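Local coordinates for FMN-dependent NADH:quinone oxidoreductase 1 (Bacillus anthracis, PDB 4M0C), which probably reduces quinones with NADH, using bound FMN, protecting against thiol-specific stress, and probably also cleaves the azo bond of aromatic azo compounds, at residues Q183-Q188 and K204-A209; G141-V146 and A210-N215; D52-I57 and P110-D115. All blocks are in the same frame, centred on the assembly; numbering follows the deposited sequence.

Contact 1: Q183-Q188 and K204-A209; sequences QIVRAQ and KEVEEA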
# COMPACT_ATOMS: atom_id res chain seq x y z
N GLN A 183 7.04 3.51 -18.36
CA GLN A 183 8.46 3.18 -18.18
C GLN A 183 8.82 3.31 -16.71
O GLN A 183 8.43 4.28 -16.03
CB GLN A 183 9.37 4.10 -19.01
CG GLN A 183 10.88 3.91 -18.69
CD GLN A 183 11.79 4.77 -19.56
OE1 GLN A 183 11.31 5.60 -20.34
NE2 GLN A 183 13.10 4.57 -19.43
N ILE A 184 9.54 2.32 -16.19
CA ILE A 184 10.10 2.47 -14.85
C ILE A 184 11.62 2.55 -14.96
O ILE A 184 12.23 1.76 -15.68
CB ILE A 184 9.67 1.33 -13.89
CG1 ILE A 184 10.43 1.44 -12.55
CG2 ILE A 184 9.89 -0.02 -14.56
CD1 ILE A 184 9.91 0.53 -11.46
N VAL A 185 12.21 3.52 -14.27
CA VAL A 185 13.65 3.58 -14.16
C VAL A 185 13.98 3.10 -12.75
O VAL A 185 13.53 3.68 -11.75
CB VAL A 185 14.17 5.02 -14.38
CG1 VAL A 185 15.59 5.17 -13.85
CG2 VAL A 185 14.10 5.40 -15.86
N ARG A 186 14.73 2.00 -12.65
CA ARG A 186 15.06 1.47 -11.33
C ARG A 186 16.48 1.88 -10.95
O ARG A 186 17.45 1.37 -11.50
CB ARG A 186 14.97 -0.06 -11.32
CG ARG A 186 13.59 -0.65 -11.62
CD ARG A 186 13.72 -2.15 -11.87
NE ARG A 186 12.44 -2.84 -11.90
CZ ARG A 186 11.80 -3.19 -13.02
NH1 ARG A 186 12.32 -2.90 -14.21
NH2 ARG A 186 10.63 -3.81 -12.94
N ALA A 187 16.61 2.82 -10.02
CA ALA A 187 17.92 3.11 -9.44
C ALA A 187 18.13 2.02 -8.38
O ALA A 187 17.95 2.26 -7.18
CB ALA A 187 17.93 4.49 -8.80
N GLN A 188 18.49 0.82 -8.85
CA GLN A 188 18.45 -0.37 -7.99
C GLN A 188 19.84 -0.84 -7.54
O GLN A 188 20.87 -0.53 -8.17
CB GLN A 188 17.75 -1.51 -8.74
CG GLN A 188 18.49 -1.92 -10.02
CD GLN A 188 17.80 -3.06 -10.73
OE1 GLN A 188 16.81 -3.60 -10.23
NE2 GLN A 188 18.31 -3.43 -11.91
N LYS A 204 21.61 8.46 -16.72
CA LYS A 204 21.58 8.15 -18.14
C LYS A 204 20.15 7.78 -18.57
O LYS A 204 19.59 8.36 -19.51
CB LYS A 204 22.58 7.03 -18.44
CG LYS A 204 22.80 6.72 -19.92
CD LYS A 204 23.81 5.58 -20.08
CE LYS A 204 23.31 4.29 -19.44
NZ LYS A 204 24.32 3.18 -19.55
N GLU A 205 19.52 6.86 -17.85
CA GLU A 205 18.15 6.46 -18.18
C GLU A 205 17.13 7.61 -18.13
O GLU A 205 16.38 7.79 -19.08
CB GLU A 205 17.71 5.26 -17.34
CG GLU A 205 18.40 3.93 -17.73
CD GLU A 205 18.05 2.78 -16.79
OE1 GLU A 205 18.95 1.96 -16.51
OE2 GLU A 205 16.88 2.67 -16.35
N VAL A 206 17.09 8.40 -17.05
CA VAL A 206 16.10 9.51 -17.04
C VAL A 206 16.43 10.62 -18.06
O VAL A 206 15.53 11.38 -18.45
CB VAL A 206 15.86 10.13 -15.64
CG1 VAL A 206 15.30 9.11 -14.69
CG2 VAL A 206 17.17 10.77 -15.07
N GLU A 207 17.69 10.73 -18.48
CA GLU A 207 18.04 11.65 -19.56
C GLU A 207 17.37 11.21 -20.85
O GLU A 207 16.89 12.04 -21.62
CB GLU A 207 19.56 11.70 -19.79
CG GLU A 207 20.28 12.56 -18.78
CD GLU A 207 21.78 12.38 -18.82
OE1 GLU A 207 22.29 11.62 -19.68
OE2 GLU A 207 22.45 13.01 -17.98
N GLU A 208 17.37 9.89 -21.08
CA GLU A 208 16.73 9.33 -22.27
C GLU A 208 15.23 9.52 -22.16
O GLU A 208 14.57 9.88 -23.13
CB GLU A 208 17.09 7.85 -22.44
CG GLU A 208 18.59 7.56 -22.56
CD GLU A 208 18.91 6.09 -22.79
OE1 GLU A 208 20.11 5.73 -22.75
OE2 GLU A 208 17.97 5.29 -23.02
N ALA A 209 14.70 9.28 -20.97
CA ALA A 209 13.27 9.44 -20.74
C ALA A 209 12.83 10.89 -20.98
O ALA A 209 11.84 11.14 -21.66
CB ALA A 209 12.93 9.01 -19.33
O HOH W 1 15.14 5.63 -20.70
O HOH W 2 16.02 0.87 -14.98

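Contact 2: G141-V146 and A210-N215; sequences GRRMLV and ASRLAN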
# COMPACT_ATOMS: atom_id res chain seq x y z
N GLY A 141 -3.62 8.21 -25.02
CA GLY A 141 -2.20 8.38 -25.27
C GLY A 141 -1.39 9.06 -24.17
O GLY A 141 -0.45 9.79 -24.47
N ARG A 142 -1.72 8.81 -22.91
CA ARG A 142 -0.93 9.40 -21.83
C ARG A 142 0.33 8.58 -21.57
O ARG A 142 0.44 7.43 -22.03
CB ARG A 142 -1.77 9.54 -20.55
CG ARG A 142 -3.00 10.41 -20.74
CD ARG A 142 -3.93 10.37 -19.54
NE ARG A 142 -5.26 10.85 -19.92
CZ ARG A 142 -5.94 11.79 -19.26
NH1 ARG A 142 -7.12 12.14 -19.71
NH2 ARG A 142 -5.43 12.37 -18.18
N ARG A 143 1.28 9.17 -20.84
CA ARG A 143 2.56 8.52 -20.58
C ARG A 143 2.97 8.65 -19.14
O ARG A 143 2.81 9.71 -18.52
CB ARG A 143 3.68 9.12 -21.45
CG ARG A 143 3.34 9.15 -22.91
CD ARG A 143 4.53 9.59 -23.74
NE ARG A 143 4.58 11.04 -23.93
CZ ARG A 143 5.34 11.65 -24.82
NH1 ARG A 143 6.13 10.94 -25.63
NH2 ARG A 143 5.32 12.97 -24.92
N MSE A 144 3.53 7.57 -18.61
CA MSE A 144 4.01 7.57 -17.25
C MSE A 144 5.46 7.11 -17.18
O MSE A 144 5.88 6.20 -17.90
CB MSE A 144 3.17 6.66 -16.38
CG MSE A 144 3.64 6.68 -14.92
SE MSE A 144 2.34 5.69 -14.03
CE MSE A 144 0.97 7.08 -14.00
N LEU A 145 6.20 7.79 -16.31
CA LEU A 145 7.55 7.42 -15.98
C LEU A 145 7.59 7.19 -14.46
O LEU A 145 7.18 8.07 -13.66
CB LEU A 145 8.50 8.53 -16.39
CG LEU A 145 9.91 8.44 -15.78
CD1 LEU A 145 10.65 7.26 -16.42
CD2 LEU A 145 10.65 9.74 -16.02
N VAL A 146 8.03 6.01 -14.05
CA VAL A 146 8.20 5.75 -12.62
C VAL A 146 9.70 5.76 -12.29
O VAL A 146 10.49 5.10 -12.98
CB VAL A 146 7.54 4.41 -12.21
CG1 VAL A 146 7.89 4.06 -10.76
CG2 VAL A 146 6.00 4.46 -12.42
N ALA A 210 13.59 11.85 -20.44
CA ALA A 210 13.29 13.26 -20.68
C ALA A 210 13.20 13.57 -22.17
O ALA A 210 12.21 14.16 -22.62
CB ALA A 210 14.33 14.16 -20.00
N SER A 211 14.22 13.17 -22.93
CA SER A 211 14.20 13.28 -24.38
C SER A 211 12.98 12.64 -25.01
O SER A 211 12.36 13.22 -25.92
CB SER A 211 15.45 12.64 -24.99
OG SER A 211 16.53 13.53 -24.93
N ARG A 212 12.64 11.43 -24.58
CA ARG A 212 11.50 10.74 -25.18
C ARG A 212 10.22 11.50 -24.87
O ARG A 212 9.44 11.79 -25.76
CB ARG A 212 11.40 9.29 -24.69
CG ARG A 212 10.21 8.53 -25.28
CD ARG A 212 10.17 7.06 -24.87
NE ARG A 212 10.18 6.85 -23.42
CZ ARG A 212 9.08 6.78 -22.67
NH1 ARG A 212 9.19 6.58 -21.36
NH2 ARG A 212 7.88 6.94 -23.21
N LEU A 213 10.03 11.83 -23.59
CA LEU A 213 8.80 12.46 -23.14
C LEU A 213 8.59 13.89 -23.67
O LEU A 213 7.45 14.33 -23.80
CB LEU A 213 8.71 12.43 -21.61
CG LEU A 213 8.60 11.01 -21.06
CD1 LEU A 213 8.72 10.99 -19.53
CD2 LEU A 213 7.29 10.36 -21.53
N ALA A 214 9.68 14.58 -23.99
CA ALA A 214 9.60 15.95 -24.50
C ALA A 214 9.23 16.06 -25.98
O ALA A 214 8.90 17.14 -26.44
CB ALA A 214 10.89 16.71 -24.23
N ASN A 215 9.32 14.97 -26.74
CA ASN A 215 8.83 14.99 -28.12
C ASN A 215 7.32 14.87 -28.17
O ASN A 215 6.74 14.06 -27.44
CB ASN A 215 9.45 13.87 -28.93
CG ASN A 215 10.95 13.96 -29.01
OD1 ASN A 215 11.53 15.00 -28.71
ND2 ASN A 215 11.59 12.87 -29.41
O HOH W 3 6.34 6.28 -20.51

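Contact 3: D52-I57 and P110-D115; sequences DVVPMI and PSKLKD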
# COMPACT_ATOMS: atom_id res chain seq x y z
N ASP A 52 1.85 17.72 0.96
CA ASP A 52 0.55 18.29 0.62
C ASP A 52 -0.53 17.42 1.26
O ASP A 52 -0.25 16.30 1.69
CB ASP A 52 0.38 18.34 -0.91
CG ASP A 52 1.38 19.30 -1.59
OD1 ASP A 52 1.67 20.38 -1.03
OD2 ASP A 52 1.89 18.97 -2.69
N VAL A 53 -1.76 17.92 1.33
CA VAL A 53 -2.85 17.14 1.92
C VAL A 53 -3.36 16.06 0.95
O VAL A 53 -3.88 16.36 -0.12
CB VAL A 53 -4.01 18.03 2.38
CG1 VAL A 53 -5.16 17.18 2.90
CG2 VAL A 53 -3.52 19.02 3.46
N VAL A 54 -3.20 14.80 1.33
CA VAL A 54 -3.66 13.70 0.50
C VAL A 54 -4.54 12.82 1.38
O VAL A 54 -4.03 11.99 2.13
CB VAL A 54 -2.48 12.88 -0.09
CG1 VAL A 54 -2.99 11.75 -1.00
CG2 VAL A 54 -1.53 13.80 -0.87
N PRO A 55 -5.87 13.02 1.30
CA PRO A 55 -6.79 12.34 2.21
C PRO A 55 -6.75 10.83 2.04
O PRO A 55 -6.69 10.32 0.91
CB PRO A 55 -8.16 12.88 1.78
CG PRO A 55 -7.86 14.20 1.11
CD PRO A 55 -6.57 13.94 0.38
N MSE A 56 -6.79 10.11 3.15
CA MSE A 56 -6.84 8.66 3.07
C MSE A 56 -8.30 8.24 3.10
O MSE A 56 -9.17 9.00 3.53
CB MSE A 56 -6.06 8.04 4.24
CG MSE A 56 -6.64 8.31 5.58
SE MSE A 56 -5.57 7.38 6.95
CE MSE A 56 -6.85 7.65 8.40
N ILE A 57 -8.59 7.03 2.63
CA ILE A 57 -9.93 6.50 2.83
C ILE A 57 -10.12 6.19 4.32
O ILE A 57 -9.43 5.34 4.89
CB ILE A 57 -10.18 5.23 2.01
CG1 ILE A 57 -10.16 5.56 0.52
CG2 ILE A 57 -11.52 4.61 2.39
CD1 ILE A 57 -10.36 4.34 -0.34
N PRO A 110 4.70 3.26 -1.25
CA PRO A 110 4.59 3.97 0.04
C PRO A 110 3.11 4.14 0.44
O PRO A 110 2.27 4.27 -0.46
CB PRO A 110 5.20 5.33 -0.26
CG PRO A 110 6.16 5.07 -1.43
CD PRO A 110 5.53 3.97 -2.24
N SER A 111 2.80 4.15 1.73
CA SER A 111 1.40 4.26 2.16
C SER A 111 0.71 5.48 1.58
O SER A 111 -0.46 5.39 1.17
CB SER A 111 1.28 4.26 3.67
OG SER A 111 2.04 5.33 4.21
N LYS A 112 1.40 6.62 1.53
CA LYS A 112 0.76 7.83 0.99
C LYS A 112 0.47 7.70 -0.50
O LYS A 112 -0.45 8.33 -1.01
CB LYS A 112 1.56 9.09 1.30
CG LYS A 112 1.56 9.52 2.77
CD LYS A 112 0.15 9.60 3.38
CE LYS A 112 -0.71 10.70 2.75
NZ LYS A 112 -2.13 10.74 3.29
N LEU A 113 1.23 6.86 -1.20
CA LEU A 113 0.96 6.63 -2.61
C LEU A 113 -0.29 5.77 -2.74
O LEU A 113 -1.07 5.93 -3.69
CB LEU A 113 2.15 5.98 -3.32
CG LEU A 113 2.04 5.76 -4.84
CD1 LEU A 113 1.72 7.05 -5.55
CD2 LEU A 113 3.36 5.18 -5.39
N LYS A 114 -0.50 4.88 -1.78
CA LYS A 114 -1.76 4.12 -1.77
C LYS A 114 -2.92 5.07 -1.55
O LYS A 114 -3.94 4.96 -2.23
CB LYS A 114 -1.77 3.02 -0.70
CG LYS A 114 -3.10 2.23 -0.65
CD LYS A 114 -3.44 1.61 -2.03
CE LYS A 114 -4.56 0.54 -1.90
NZ LYS A 114 -5.80 1.01 -1.24
N ASP A 115 -2.76 6.02 -0.63
CA ASP A 115 -3.82 7.02 -0.44
C ASP A 115 -4.06 7.73 -1.78
O ASP A 115 -5.22 7.94 -2.19
CB ASP A 115 -3.43 8.03 0.64
CG ASP A 115 -3.44 7.43 2.03
OD1 ASP A 115 -4.19 6.45 2.27
OD2 ASP A 115 -2.70 7.95 2.90
O HOH W 4 -2.24 14.06 3.71
O HOH W 5 -6.50 5.56 1.76

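Contact 1: Q183-Q188 and K204-A209
Gln183 reaches from strand 181-188 to the methyl group of Ala209 on helix 195-214. Its CG lies anti to the backbone N (chi1 172°) and the chain runs straight on from there, which carries the amide out to the helix. OE1 passes 3.9 Å from Ala209 CB and is hydrogen-bonded to Arg212 of the same helix. NE2 donates to a water 2.6 Å from it, and this water in turn donates to Glu205 O. OE1 thus bonds the helix directly, while NE2 reaches it through the water.

Val185 carries the apolar part. Its CG1 lies 4.0 Å from Val206 CG1, and the two valine side chains are set roughly perpendicular. Its CG2 sits 3.9 Å from Glu205 CB, where the valine and the glutamate lie alongside and run opposite ways. Leu145 of the neighbouring strand also touches Val185.

Arg186 starts away from the helix, and its NE forms a salt bridge with Glu164. Its backbone N donates to a second water, 2.9 Å from that N. The modelled distance from this water to Glu205 OE2 is very short, so that link is doubtful in detail.

The edge strand of this flavodoxin-like sheet runs nearly antiparallel to the C-terminal helix, at 161°. No direct hydrogen bond joins the two segments. Their contact depends on the fit of the valines and on the water between Gln183 NE2 and Glu205 O.

Contact 2: G141-V146 and A210-N215
Arg143 and Leu213 lie alongside each other and run in opposite directions. Leu213 CD2 rests against the arginine stem, 3.6 Å from Arg143 CD, and also comes over one face of the guanidinium. The Leu213 CA is on a face as well, offset toward the rim. Arg143 is bent at chi3 (-90°), which swings the guanidinium round the leucine to the end of the helix. There its NH2 donates to Asn215 O at 3.1 Å, with an N-H...O angle of 162°. The acceptor lies at the edge of the guanidinium, close to its plane, while the donor is tilted from the carbonyl plane. Asn215 is poorly ordered, so this bond may be less firm than its geometry suggests. Leu213 O is also near, 2.8 Å from Arg143 NH2, but the angle is too poor for a hydrogen bond.

Strand 143-150 is an inner strand of the parallel sheet in the flavodoxin-like fold. Helix 195-214 packs along one side of that sheet, nearly antiparallel to this strand. A positive group beside carbonyls at the C-terminal end of a helix is probably favourable electrostatically.

Further along the strand, Leu145 and Leu213 cross obliquely, with Leu145 CB 4.0 Å from Leu213 CD1. Phe30 of helix 22-37 also touches Leu145.

The end of Arg212 bends toward the strand. Besides its bond to Gln183, Arg212 forms a salt bridge with Asp181 through NH2. A water at the guanidinium edge accepts from Arg212 NH1 at 3.0 Å and lies 2.7 Å from Met144 O.

Contact 3: D52-I57 and P110-D115
Asp115 points its CB at the loop 52-57, where the side chain meets Val54 and Met56. CB itself lies 4.1 Å from Val54 CG1. With CG anti to the carbonyl carbon (chi1 -70°), the carboxylate is carried over to selenomethionine Met56. Carbon CG is 3.5 Å from Met56 CB. OD1 is closer, 3.1 Å from that same Met56 CB, a tight contact. OD1 also accepts from a water that takes the hydrogen of Ile57 N, 2.7 Å from this water. In addition, OD1 is hydrogen-bonded to Ser111 OG of the second subunit, and Ser111 of this chain bonds Asp115 of that subunit in return. The helix 111-120 thus meets its copy in the homodimer here.

In the flavodoxin-like fold this helix follows strand 97-103, and the loop follows edge strand 42-48. Pro110 stands at the N-cap of the helix. Ile57, at the far end of the loop, touches the bound FMN, so the contact lies beside the cofactor and the subunit interface alike.

OD2, the other oxygen of Asp115, forms a salt bridge with Lys112 NZ at 2.9 Å. The amine meets OD2 on its anti side, 30° out of the carboxylate plane. Lys112 curls toward Asp115, bent at chi2 (-51°) and chi3. Its NZ also donates to Val54 O at 2.6 Å, in the carbonyl plane. The CE methylene packs against Val54 CB, 4.0 Å from it. A water held by Val54 N accepts a weak hydrogen bond from NZ.

Contacts 1 and 2 share helix 195-214 and sit on neighbouring strands of the same sheet. They touch each other, and their centres are about 11 Å apart. Contact 3 lies on the opposite side of the chain's centre, about 25 Å and 24 Å from contacts 1 and 2 between centres. Each contact is partly buried, but contact 2 includes the exposed end of the modelled chain, while contact 3 is partly covered by the second subunit. Contact 1 joins its segments by valine packing and water. Contact 2 adds a direct arginine bond at the helix end. In contact 3 a lysine, paired with an aspartate of its own helix, donates to a loop carbonyl near FMN.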